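Local coordinates for PBP5 (Haemophilus influenzae, PDB 3A3J), which removes the terminal D-alanine from the peptides of cell-wall precursors, as a penicillin-binding D-alanyl-D-alanine carboxypeptidase, at residues P5-Q10 with K243-W248; S19-T24 with F287-K292. All coordinates share one frame; numbering follows the deposited sequence.

Contact 1 of 2, residues P5-Q10 with K243-W248; sequences PQITAQ and KKLLQW
Pro5 leans on one face of the Trp248 indole with its CG-CD edge, the ring tilted so that CA and CB stand farther off, and this CH-pi contact is the main feature of the meeting between the N-terminal segment 5-10 and one turn of helix 235-252. Its CD stands 3.6 Å from the centroid of the five-membered ring of Trp248, only 9° off the ring normal, so the C-H groups of CD, with CG beside it, point at the pi face. CG of the same proline sits nearer the root of the indole, 3.5 Å from Trp248 CG. The indole is offered to the proline because Trp248 holds CG anti to its own backbone N (chi1 -177°). Its edge is fixed too: NE1 gives a hydrogen bond to the carbonyl O of Thr3, just ahead in the same N-terminal arm, while Phe253 meets the ring edge-to-face.

A second, purely aliphatic contact lies one helical turn back. Ile7 reaches over with the end of its longer branch, CD1, which comes to 3.8 Å from CG of Leu245 and 4.1 Å from its CD2. CD1 also touches the root of Lys244, at CB. The rest of that lysine runs on past the isoleucine to an ammonium group paired with Glu241, whose carboxylate also accepts the backbone N-H of Thr8.

Apolar contact thus joins the segments directly, with polar ties from Thr3 and Glu241 at its margins. The arrangement is an N-terminal arm laid along the C-terminal helix of a penicillin-binding, beta-lactamase-like domain, where that helix packs on the outer face of the five-stranded antiparallel sheet.

Contact 2 of 2, residues S19-T24 with F287-K292; sequences SGAILT and FITIPK
The interface between the carboxypeptidase domain and the C-terminal domain is bridged here by an ST turn at Ser19, which faces strand 286-291 of a two-stranded antiparallel ribbon. Ser19 OG and Thr289 OG1 share a hydrogen bond of 2.7 Å, in which either hydroxyl may be the donor. The serine oxygen is at the same time the acceptor of the turn: Ala21 N donates to Ser19 OG over 3.3 Å, with an angle of 161° at the hydrogen. With chi1 at 73°, OG lies between the backbone N and the carbonyl carbon of Ser19, a position from which it serves both the turn and the neighbouring strand. Across the ribbon, Thr289 OG1 has a further hydrogen-bonding partner in the hydroxyl of Thr255.

Van der Waals contacts flank this polar bridge. The methylene of Ser19 rests beside the backbone of the strand, CB being 3.3 Å from the carbonyl O of Phe287, and it also meets that residue's CB at 3.9 Å. The phenyl ring itself swings away from the serine. Beyond the hydroxyl pair, Ala21 CB approaches Thr289 CB at 4.2 Å, and CD1 of Leu23 lies 4.3 Å from the threonine methyl CG2. Thr289 therefore presents its oxygen to Ser19 and its methyl to Leu23.

The chemistry is that of a small contact between uncharged groups: a chain of hydroxyls links Ser19 through Thr289 to Thr255, and the bond from Ala21 N restrains the serine end, so the two domains are joined at this point by a directional bond with light apolar packing around it.

How the contacts relate
From the N terminus, the arm 5-10 enters strand 11-16, and the chain then turns through 19-24. Contact 1 closes a long loop when helix 235-252, the last helix of the catalytic domain, returns to the arm. Contact 2 closes later, once strand 286-291 comes back to the turn, so the two loops cross rather than nest. Contact 1 ties the chain's beginning to the last helix before strand 253-259; contact 2 ties the first hairpin region to the C-terminal domain. Their centres are about 16 Å apart, yet they touch: Thr24 CG2 packs against Leu245 CD2 at 3.4 Å, and also on the indole of Trp248.

Contact 1 of 2, residues P5-Q10 with K243-W248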
loop_
_atom_site.group_PDB
_atom_site.type_symbol
_atom_site.label_atom_id
_atom_site.label_comp_id
_atom_site.label_asym_id
_atom_site.label_seq_id
_atom_site.Cartn_x
_atom_site.Cartn_y
_atom_site.Cartn_z
ATOM N N PRO A 5 -4.856 -19.082 -9.442
ATOM C CA PRO A 5 -4.183 -19.358 -10.695
ATOM C C PRO A 5 -2.798 -19.891 -10.428
ATOM O O PRO A 5 -2.296 -19.841 -9.306
ATOM C CB PRO A 5 -4.111 -17.985 -11.402
ATOM C CG PRO A 5 -4.643 -16.972 -10.417
ATOM C CD PRO A 5 -4.711 -17.672 -9.062
ATOM N N GLN A 6 -2.206 -20.444 -11.466
ATOM C CA GLN A 6 -0.853 -20.908 -11.400
ATOM C C GLN A 6 0.062 -19.765 -11.857
ATOM O O GLN A 6 -0.070 -19.278 -12.968
ATOM C CB GLN A 6 -0.707 -22.128 -12.287
ATOM C CG GLN A 6 0.713 -22.418 -12.629
ATOM C CD GLN A 6 1.423 -23.120 -11.501
ATOM O OE1 GLN A 6 2.602 -22.842 -11.217
ATOM N NE2 GLN A 6 0.716 -24.051 -10.844
ATOM N N ILE A 7 0.995 -19.358 -10.994
ATOM C CA ILE A 7 1.724 -18.083 -11.122
ATOM C C ILE A 7 3.176 -18.422 -11.180
ATOM O O ILE A 7 3.651 -19.193 -10.355
ATOM C CB ILE A 7 1.457 -17.246 -9.900
ATOM C CG1 ILE A 7 -0.040 -16.942 -9.854
ATOM C CG2 ILE A 7 2.266 -15.921 -9.902
ATOM C CD1 ILE A 7 -0.495 -16.036 -11.013
ATOM N N THR A 8 3.877 -17.891 -12.170
ATOM C CA THR A 8 5.308 -18.105 -12.291
ATOM C C THR A 8 6.032 -17.025 -11.498
ATOM O O THR A 8 6.256 -15.918 -12.023
ATOM C CB THR A 8 5.676 -17.956 -13.762
ATOM O OG1 THR A 8 5.416 -19.184 -14.411
ATOM C CG2 THR A 8 7.111 -17.639 -13.974
ATOM N N ALA A 9 6.366 -17.289 -10.242
ATOM C CA ALA A 9 7.049 -16.264 -9.441
ATOM C C ALA A 9 7.486 -16.896 -8.161
ATOM O O ALA A 9 6.819 -17.784 -7.660
ATOM C CB ALA A 9 6.138 -15.126 -9.148
ATOM N N GLN A 10 8.583 -16.428 -7.593
ATOM C CA GLN A 10 9.091 -17.057 -6.396
ATOM C C GLN A 10 8.151 -16.766 -5.255
ATOM O O GLN A 10 7.937 -17.614 -4.400
ATOM C CB GLN A 10 10.489 -16.545 -6.084
ATOM C CG GLN A 10 11.559 -16.928 -7.092
ATOM C CD GLN A 10 12.988 -16.736 -6.490
ATOM O OE1 GLN A 10 13.150 -16.171 -5.409
ATOM N NE2 GLN A 10 13.999 -17.190 -7.199
ATOM N N LYS A 243 -1.115 -9.406 -14.180
ATOM C CA LYS A 243 -2.434 -9.327 -14.820
ATOM C C LYS A 243 -3.243 -10.606 -14.529
ATOM O O LYS A 243 -4.430 -10.546 -14.265
ATOM C CB LYS A 243 -2.270 -9.087 -16.323
ATOM C CG LYS A 243 -3.591 -8.956 -17.048
ATOM C CD LYS A 243 -3.440 -8.247 -18.402
ATOM C CE LYS A 243 -4.683 -8.579 -19.265
ATOM N NZ LYS A 243 -4.908 -7.616 -20.413
ATOM N N LYS A 244 -2.588 -11.756 -14.507
ATOM C CA LYS A 244 -3.261 -12.984 -14.129
ATOM C C LYS A 244 -3.873 -12.915 -12.696
ATOM O O LYS A 244 -5.023 -13.381 -12.444
ATOM C CB LYS A 244 -2.301 -14.172 -14.213
ATOM C CG LYS A 244 -2.246 -14.865 -15.608
ATOM C CD LYS A 244 -1.381 -16.125 -15.632
ATOM C CE LYS A 244 -0.619 -16.274 -16.982
ATOM N NZ LYS A 244 0.396 -17.321 -16.800
ATOM N N LEU A 245 -3.076 -12.438 -11.729
ATOM C CA LEU A 245 -3.573 -12.270 -10.357
ATOM C C LEU A 245 -4.726 -11.294 -10.321
ATOM O O LEU A 245 -5.778 -11.581 -9.726
ATOM C CB LEU A 245 -2.469 -11.776 -9.441
ATOM C CG LEU A 245 -1.553 -12.938 -9.088
ATOM C CD1 LEU A 245 -0.267 -12.332 -8.442
ATOM C CD2 LEU A 245 -2.250 -13.883 -8.061
ATOM N N LEU A 246 -4.562 -10.148 -10.968
ATOM C CA LEU A 246 -5.569 -9.138 -10.850
ATOM C C LEU A 246 -6.937 -9.646 -11.442
ATOM O O LEU A 246 -7.981 -9.533 -10.787
ATOM C CB LEU A 246 -5.089 -7.860 -11.507
ATOM C CG LEU A 246 -3.835 -7.248 -10.847
ATOM C CD1 LEU A 246 -3.341 -6.070 -11.700
ATOM C CD2 LEU A 246 -4.145 -6.792 -9.393
ATOM N N GLN A 247 -6.909 -10.184 -12.669
ATOM C CA GLN A 247 -8.114 -10.675 -13.366
ATOM C C GLN A 247 -8.780 -11.822 -12.635
ATOM O O GLN A 247 -9.981 -11.858 -12.549
ATOM C CB GLN A 247 -7.802 -11.080 -14.812
ATOM C CG GLN A 247 -7.534 -9.896 -15.740
ATOM C CD GLN A 247 -7.094 -10.408 -17.125
ATOM O OE1 GLN A 247 -6.546 -11.535 -17.250
ATOM N NE2 GLN A 247 -7.368 -9.620 -18.156
ATOM N N TRP A 248 -8.008 -12.745 -12.088
ATOM C CA TRP A 248 -8.578 -13.752 -11.228
ATOM C C TRP A 248 -9.258 -13.109 -10.054
ATOM O O TRP A 248 -10.319 -13.585 -9.558
ATOM C CB TRP A 248 -7.470 -14.608 -10.677
ATOM C CG TRP A 248 -7.908 -15.747 -9.809
ATOM C CD1 TRP A 248 -8.453 -16.939 -10.232
ATOM C CD2 TRP A 248 -7.796 -15.851 -8.372
ATOM N NE1 TRP A 248 -8.660 -17.770 -9.166
ATOM C CE2 TRP A 248 -8.287 -17.130 -8.008
ATOM C CE3 TRP A 248 -7.349 -14.990 -7.362
ATOM C CZ2 TRP A 248 -8.343 -17.558 -6.677
ATOM C CZ3 TRP A 248 -7.386 -15.415 -6.058
ATOM C CH2 TRP A 248 -7.871 -16.699 -5.720
#

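Contact 2 of 2, residues S19-T24 with F287-K292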
loop_
_atom_site.group_PDB
_atom_site.type_symbol
_atom_site.label_atom_id
_atom_site.label_comp_id
_atom_site.label_asym_id
_atom_site.label_seq_id
_atom_site.Cartn_x
_atom_site.Cartn_y
_atom_site.Cartn_z
ATOM N N SER A 19 -10.178 -3.881 2.218
ATOM C CA SER A 19 -10.520 -4.735 3.336
ATOM C C SER A 19 -9.274 -5.375 3.900
ATOM O O SER A 19 -9.285 -5.854 5.042
ATOM C CB SER A 19 -11.465 -5.841 2.839
ATOM O OG SER A 19 -10.759 -6.802 2.050
ATOM N N GLY A 20 -8.200 -5.397 3.085
ATOM C CA GLY A 20 -6.884 -5.856 3.519
ATOM C C GLY A 20 -6.799 -7.348 3.415
ATOM O O GLY A 20 -5.814 -7.953 3.808
ATOM N N ALA A 21 -7.821 -7.989 2.864
ATOM C CA ALA A 21 -7.781 -9.466 2.839
ATOM C C ALA A 21 -6.826 -9.998 1.749
ATOM O O ALA A 21 -6.788 -9.489 0.629
ATOM C CB ALA A 21 -9.189 -10.023 2.593
ATOM N N ILE A 22 -6.073 -11.031 2.061
ATOM C CA ILE A 22 -5.223 -11.673 1.062
ATOM C C ILE A 22 -6.012 -12.715 0.272
ATOM O O ILE A 22 -6.376 -13.744 0.807
ATOM C CB ILE A 22 -4.071 -12.337 1.752
ATOM C CG1 ILE A 22 -3.450 -11.342 2.731
ATOM C CG2 ILE A 22 -3.056 -12.813 0.745
ATOM C CD1 ILE A 22 -2.960 -10.090 2.049
ATOM N N LEU A 23 -6.296 -12.445 -0.997
ATOM C CA LEU A 23 -7.079 -13.346 -1.812
ATOM C C LEU A 23 -6.318 -14.595 -2.227
ATOM O O LEU A 23 -6.909 -15.663 -2.341
ATOM C CB LEU A 23 -7.564 -12.632 -3.040
ATOM C CG LEU A 23 -8.683 -11.631 -2.796
ATOM C CD1 LEU A 23 -8.224 -10.638 -1.831
ATOM C CD2 LEU A 23 -9.132 -10.924 -4.068
ATOM N N THR A 24 -5.015 -14.478 -2.482
ATOM C CA THR A 24 -4.169 -15.657 -2.781
ATOM C C THR A 24 -2.695 -15.273 -2.465
ATOM O O THR A 24 -2.447 -14.117 -2.319
ATOM C CB THR A 24 -4.387 -16.205 -4.248
ATOM O OG1 THR A 24 -3.655 -17.403 -4.384
ATOM C CG2 THR A 24 -3.902 -15.257 -5.379
ATOM N N PHE A 287 -14.992 -3.213 5.561
ATOM C CA PHE A 287 -15.190 -3.761 4.207
ATOM C C PHE A 287 -14.857 -5.200 4.284
ATOM O O PHE A 287 -13.952 -5.581 5.016
ATOM C CB PHE A 287 -14.271 -3.131 3.138
ATOM C CG PHE A 287 -14.497 -1.651 2.916
ATOM C CD1 PHE A 287 -15.384 -1.207 1.944
ATOM C CD2 PHE A 287 -13.755 -0.712 3.625
ATOM C CE1 PHE A 287 -15.581 0.125 1.719
ATOM C CE2 PHE A 287 -13.966 0.623 3.411
ATOM C CZ PHE A 287 -14.869 1.051 2.466
ATOM N N ILE A 288 -15.573 -6.022 3.542
ATOM C CA ILE A 288 -15.172 -7.406 3.538
ATOM C C ILE A 288 -15.058 -7.884 2.107
ATOM O O ILE A 288 -15.607 -7.283 1.183
ATOM C CB ILE A 288 -16.108 -8.318 4.413
ATOM C CG1 ILE A 288 -17.507 -8.417 3.802
ATOM C CG2 ILE A 288 -16.138 -7.806 5.852
ATOM C CD1 ILE A 288 -18.256 -9.736 4.254
ATOM N N THR A 289 -14.310 -8.943 1.924
ATOM C CA THR A 289 -14.163 -9.503 0.620
ATOM C C THR A 289 -14.723 -10.934 0.606
ATOM O O THR A 289 -14.311 -11.772 1.391
ATOM C CB THR A 289 -12.654 -9.482 0.222
ATOM O OG1 THR A 289 -12.180 -8.123 0.221
ATOM C CG2 THR A 289 -12.429 -10.154 -1.156
ATOM N N ILE A 290 -15.629 -11.211 -0.326
ATOM C CA ILE A 290 -16.334 -12.511 -0.411
ATOM C C ILE A 290 -16.347 -13.044 -1.845
ATOM O O ILE A 290 -16.080 -12.290 -2.757
ATOM C CB ILE A 290 -17.800 -12.303 0.009
ATOM C CG1 ILE A 290 -18.463 -11.291 -0.955
ATOM C CG2 ILE A 290 -17.861 -11.853 1.484
ATOM C CD1 ILE A 290 -19.223 -10.139 -0.283
ATOM N N PRO A 291 -16.674 -14.340 -2.051
ATOM C CA PRO A 291 -16.841 -14.786 -3.431
ATOM C C PRO A 291 -17.813 -13.880 -4.132
ATOM O O PRO A 291 -18.764 -13.393 -3.503
ATOM C CB PRO A 291 -17.376 -16.209 -3.278
ATOM C CG PRO A 291 -16.674 -16.684 -2.034
ATOM C CD PRO A 291 -16.700 -15.472 -1.099
ATOM N N LYS A 292 -17.545 -13.595 -5.406
ATOM C CA LYS A 292 -18.410 -12.746 -6.218
ATOM C C LYS A 292 -19.838 -13.322 -6.243
ATOM O O LYS A 292 -20.027 -14.529 -6.145
ATOM C CB LYS A 292 -17.896 -12.718 -7.654
ATOM C CG LYS A 292 -18.237 -11.439 -8.416
ATOM C CD LYS A 292 -18.078 -11.683 -9.911
ATOM C CE LYS A 292 -17.169 -10.655 -10.569
ATOM N NZ LYS A 292 -17.771 -9.290 -10.532
#